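PDB 1Z05: transcriptional regulator, ROK family from Vibrio cholerae O1 biovar eltor, which probably binds DNA as a zinc-containing transcriptional regulator of carbohydrate metabolism, related to Mlc of Escherichia coli. Local coordinates for residues K46-K51 against V99-N104. Numbering follows the deposited sequence.
Sequences KLIDQK and VGLQTN
I48 lays its CG2 methyl on one face of the flat Q102–T103 peptide, 3.5 Å from Q102 C. T103 CG2 sits to one side of the D49 carboxylate plane, offset from the face. It rests against D49 CA, CB and OD1, 3.5 Å from D49 OD1. T103 OG1 is tilted to the same side, beyond OD1, and water 2 lies on the other side of the carboxylate plane. The contact belongs to a winged helix-turn-helix. Helices 35-51, 56-63 and 67-79 are followed by a two-stranded wing, 83-86 and 99-103. Here the end of the first helix runs across the second wing strand at 91°, with 6.7 Å between the axes. Such a domain is consistent with DNA binding.

The I48 side chain points at the strand. Its CG2 stands anti to the backbone N, which carries this branch to the strand. There CG2 also comes 3.5 Å from L101 O and touches L101 CB at 4.2 Å. I83, I54 and L59 pack around I48, and T74 and I78 of helix 67-79 pack on L101. This joins the wing to the helical core.

D49 is held mainly from elsewhere. Its OD2 forms a salt bridge with K414 NZ and accepts a hydrogen bond from Y418 OH. This ties the winged helix-turn-helix to helix 407-418.

Two waters bridge helix and strand. Water 2 donates to D49 O at 2.9 Å and is hydrogen-bonded to T103 OG1. Water 1 accepts from T103 N at 3.0 Å and donates to I48 O at 2.6 Å.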
ATOM      1  N   LYS A  46     -20.795   7.230   8.455  1.00 35.40           N
ATOM      2  CA  LYS A  46     -20.624   5.791   8.180  1.00 35.05           C
ATOM      3  C   LYS A  46     -21.312   4.918   9.235  1.00 35.46           C
ATOM      4  O   LYS A  46     -21.958   3.918   8.897  1.00 34.65           O
ATOM      5  CB  LYS A  46     -19.141   5.423   8.044  1.00 33.93           C
ATOM      6  CG  LYS A  46     -18.904   3.972   7.624  1.00 36.26           C
ATOM      7  CD  LYS A  46     -17.423   3.626   7.607  1.00 36.08           C
ATOM      8  CE  LYS A  46     -17.192   2.175   7.222  1.00 35.10           C
ATOM      9  NZ  LYS A  46     -15.730   1.934   7.055  1.00 37.00           N
ATOM     10  N   LEU A  47     -21.179   5.292  10.508  1.00 35.32           N
ATOM     11  CA  LEU A  47     -21.890   4.586  11.579  1.00 36.99           C
ATOM     12  C   LEU A  47     -23.412   4.623  11.388  1.00 37.53           C
ATOM     13  O   LEU A  47     -24.086   3.594  11.494  1.00 38.17           O
ATOM     14  CB  LEU A  47     -21.507   5.148  12.953  1.00 36.47           C
ATOM     15  CG  LEU A  47     -20.172   4.673  13.534  1.00 38.28           C
ATOM     16  CD1 LEU A  47     -19.826   5.462  14.796  1.00 40.31           C
ATOM     17  CD2 LEU A  47     -20.182   3.170  13.821  1.00 37.88           C
ATOM     18  N   ILE A  48     -23.940   5.809  11.091  1.00 37.52           N
ATOM     19  CA  ILE A  48     -25.373   5.989  10.841  1.00 37.14           C
ATOM     20  C   ILE A  48     -25.844   5.188   9.615  1.00 39.00           C
ATOM     21  O   ILE A  48     -26.901   4.536   9.648  1.00 39.83           O
ATOM     22  CB  ILE A  48     -25.722   7.489  10.676  1.00 37.12           C
ATOM     23  CG1 ILE A  48     -25.420   8.242  11.968  1.00 35.13           C
ATOM     24  CG2 ILE A  48     -27.191   7.672  10.329  1.00 37.45           C
ATOM     25  CD1 ILE A  48     -25.390   9.742  11.821  1.00 39.03           C
ATOM     26  N   ASP A  49     -25.049   5.224   8.549  1.00 38.99           N
ATOM     27  CA  ASP A  49     -25.380   4.517   7.314  1.00 40.14           C
ATOM     28  C   ASP A  49     -25.457   3.004   7.547  1.00 40.69           C
ATOM     29  O   ASP A  49     -26.386   2.334   7.078  1.00 41.93           O
ATOM     30  CB  ASP A  49     -24.354   4.855   6.224  1.00 38.56           C
ATOM     31  CG  ASP A  49     -24.818   4.464   4.828  1.00 43.32           C
ATOM     32  OD1 ASP A  49     -26.040   4.472   4.564  1.00 48.84           O
ATOM     33  OD2 ASP A  49     -23.951   4.153   3.989  1.00 40.21           O
ATOM     34  N   GLN A  50     -24.490   2.479   8.287  1.00 40.57           N
ATOM     35  CA  GLN A  50     -24.379   1.040   8.491  1.00 41.49           C
ATOM     36  C   GLN A  50     -25.157   0.507   9.692  1.00 40.60           C
ATOM     37  O   GLN A  50     -25.501  -0.672   9.727  1.00 40.36           O
ATOM     38  CB  GLN A  50     -22.902   0.642   8.586  1.00 41.36           C
ATOM     39  CG  GLN A  50     -22.167   0.760   7.256  1.00 43.26           C
ATOM     40  CD  GLN A  50     -20.682   0.444   7.344  1.00 44.24           C
ATOM     41  OE1 GLN A  50     -20.089   0.454   8.427  1.00 45.61           O
ATOM     42  NE2 GLN A  50     -20.066   0.182   6.188  1.00 43.01           N
ATOM     43  N   LYS A  51     -25.440   1.366  10.671  1.00 41.40           N
ATOM     44  CA  LYS A  51     -26.038   0.912  11.934  1.00 41.81           C
ATOM     45  C   LYS A  51     -27.341   1.616  12.322  1.00 41.81           C
ATOM     46  O   LYS A  51     -27.988   1.206  13.281  1.00 41.98           O
ATOM     47  CB  LYS A  51     -25.033   1.046  13.088  1.00 42.61           C
ATOM     48  CG  LYS A  51     -23.934   0.009  13.105  1.00 43.93           C
ATOM     49  CD  LYS A  51     -22.982   0.276  14.258  1.00 48.91           C
ATOM     50  CE  LYS A  51     -21.784  -0.666  14.234  1.00 55.23           C
ATOM     51  NZ  LYS A  51     -20.924  -0.470  13.019  1.00 60.80           N
ATOM     52  N   VAL A  99     -37.348   7.903  16.803  1.00 40.07           N
ATOM     53  CA  VAL A  99     -36.515   7.021  15.991  1.00 40.74           C
ATOM     54  C   VAL A  99     -35.140   7.645  15.862  1.00 40.23           C
ATOM     55  O   VAL A  99     -35.011   8.846  15.616  1.00 41.28           O
ATOM     56  CB  VAL A  99     -37.130   6.749  14.577  1.00 41.60           C
ATOM     57  CG1 VAL A  99     -36.264   5.790  13.766  1.00 42.59           C
ATOM     58  CG2 VAL A  99     -38.532   6.163  14.687  1.00 41.46           C
ATOM     59  N   GLY A 100     -34.116   6.816  16.048  1.00 40.28           N
ATOM     60  CA  GLY A 100     -32.727   7.249  15.986  1.00 40.11           C
ATOM     61  C   GLY A 100     -32.325   7.685  14.595  1.00 38.95           C
ATOM     62  O   GLY A 100     -33.097   7.558  13.644  1.00 39.45           O
ATOM     63  N   LEU A 101     -31.101   8.188  14.482  1.00 39.50           N
ATOM     64  CA  LEU A 101     -30.609   8.766  13.234  1.00 39.01           C
ATOM     65  C   LEU A 101     -30.399   7.729  12.136  1.00 38.12           C
ATOM     66  O   LEU A 101     -29.866   6.642  12.385  1.00 37.30           O
ATOM     67  CB  LEU A 101     -29.313   9.549  13.483  1.00 39.44           C
ATOM     68  CG  LEU A 101     -29.462  10.799  14.358  1.00 42.00           C
ATOM     69  CD1 LEU A 101     -28.157  11.103  15.080  1.00 42.30           C
ATOM     70  CD2 LEU A 101     -29.927  11.992  13.548  1.00 40.61           C
ATOM     71  N   GLN A 102     -30.848   8.076  10.929  1.00 36.97           N
ATOM     72  CA  GLN A 102     -30.655   7.258   9.733  1.00 36.86           C
ATOM     73  C   GLN A 102     -30.220   8.153   8.580  1.00 37.07           C
ATOM     74  O   GLN A 102     -30.497   9.355   8.572  1.00 35.82           O
ATOM     75  CB  GLN A 102     -31.948   6.555   9.314  1.00 36.38           C
ATOM     76  CG  GLN A 102     -32.583   5.666  10.373  1.00 37.09           C
ATOM     77  CD  GLN A 102     -33.872   5.027   9.867  1.00 38.31           C
ATOM     78  OE1 GLN A 102     -34.961   5.533  10.112  1.00 42.00           O
ATOM     79  NE2 GLN A 102     -33.743   3.931   9.140  1.00 37.96           N
ATOM     80  N   THR A 103     -29.551   7.569   7.595  1.00 38.67           N
ATOM     81  CA  THR A 103     -29.196   8.337   6.411  1.00 41.27           C
ATOM     82  C   THR A 103     -30.475   8.665   5.637  1.00 42.50           C
ATOM     83  O   THR A 103     -31.413   7.855   5.575  1.00 42.59           O
ATOM     84  CB  THR A 103     -28.198   7.591   5.504  1.00 41.35           C
ATOM     85  OG1 THR A 103     -28.689   6.279   5.243  1.00 45.38           O
ATOM     86  CG2 THR A 103     -26.859   7.484   6.190  1.00 42.46           C
ATOM     87  N   ASN A 104     -30.500   9.867   5.073  1.00 42.41           N
ATOM     88  CA  ASN A 104     -31.629  10.373   4.324  1.00 44.77           C
ATOM     89  C   ASN A 104     -31.261  10.425   2.840  1.00 44.65           C
ATOM     90  O   ASN A 104     -31.084  11.505   2.278  1.00 46.51           O
ATOM     91  CB  ASN A 104     -32.005  11.764   4.853  1.00 44.93           C
ATOM     92  CG  ASN A 104     -33.296  12.298   4.256  1.00 48.68           C
ATOM     93  OD1 ASN A 104     -34.136  11.543   3.755  1.00 51.63           O
ATOM     94  ND2 ASN A 104     -33.466  13.610   4.323  1.00 50.46           N
TER
HETATM   95  O   HOH W   1     -29.062   4.641   8.251  1.00 27.03           O
HETATM   96  O   HOH W   2     -28.654   3.257   5.462  1.00 42.93           O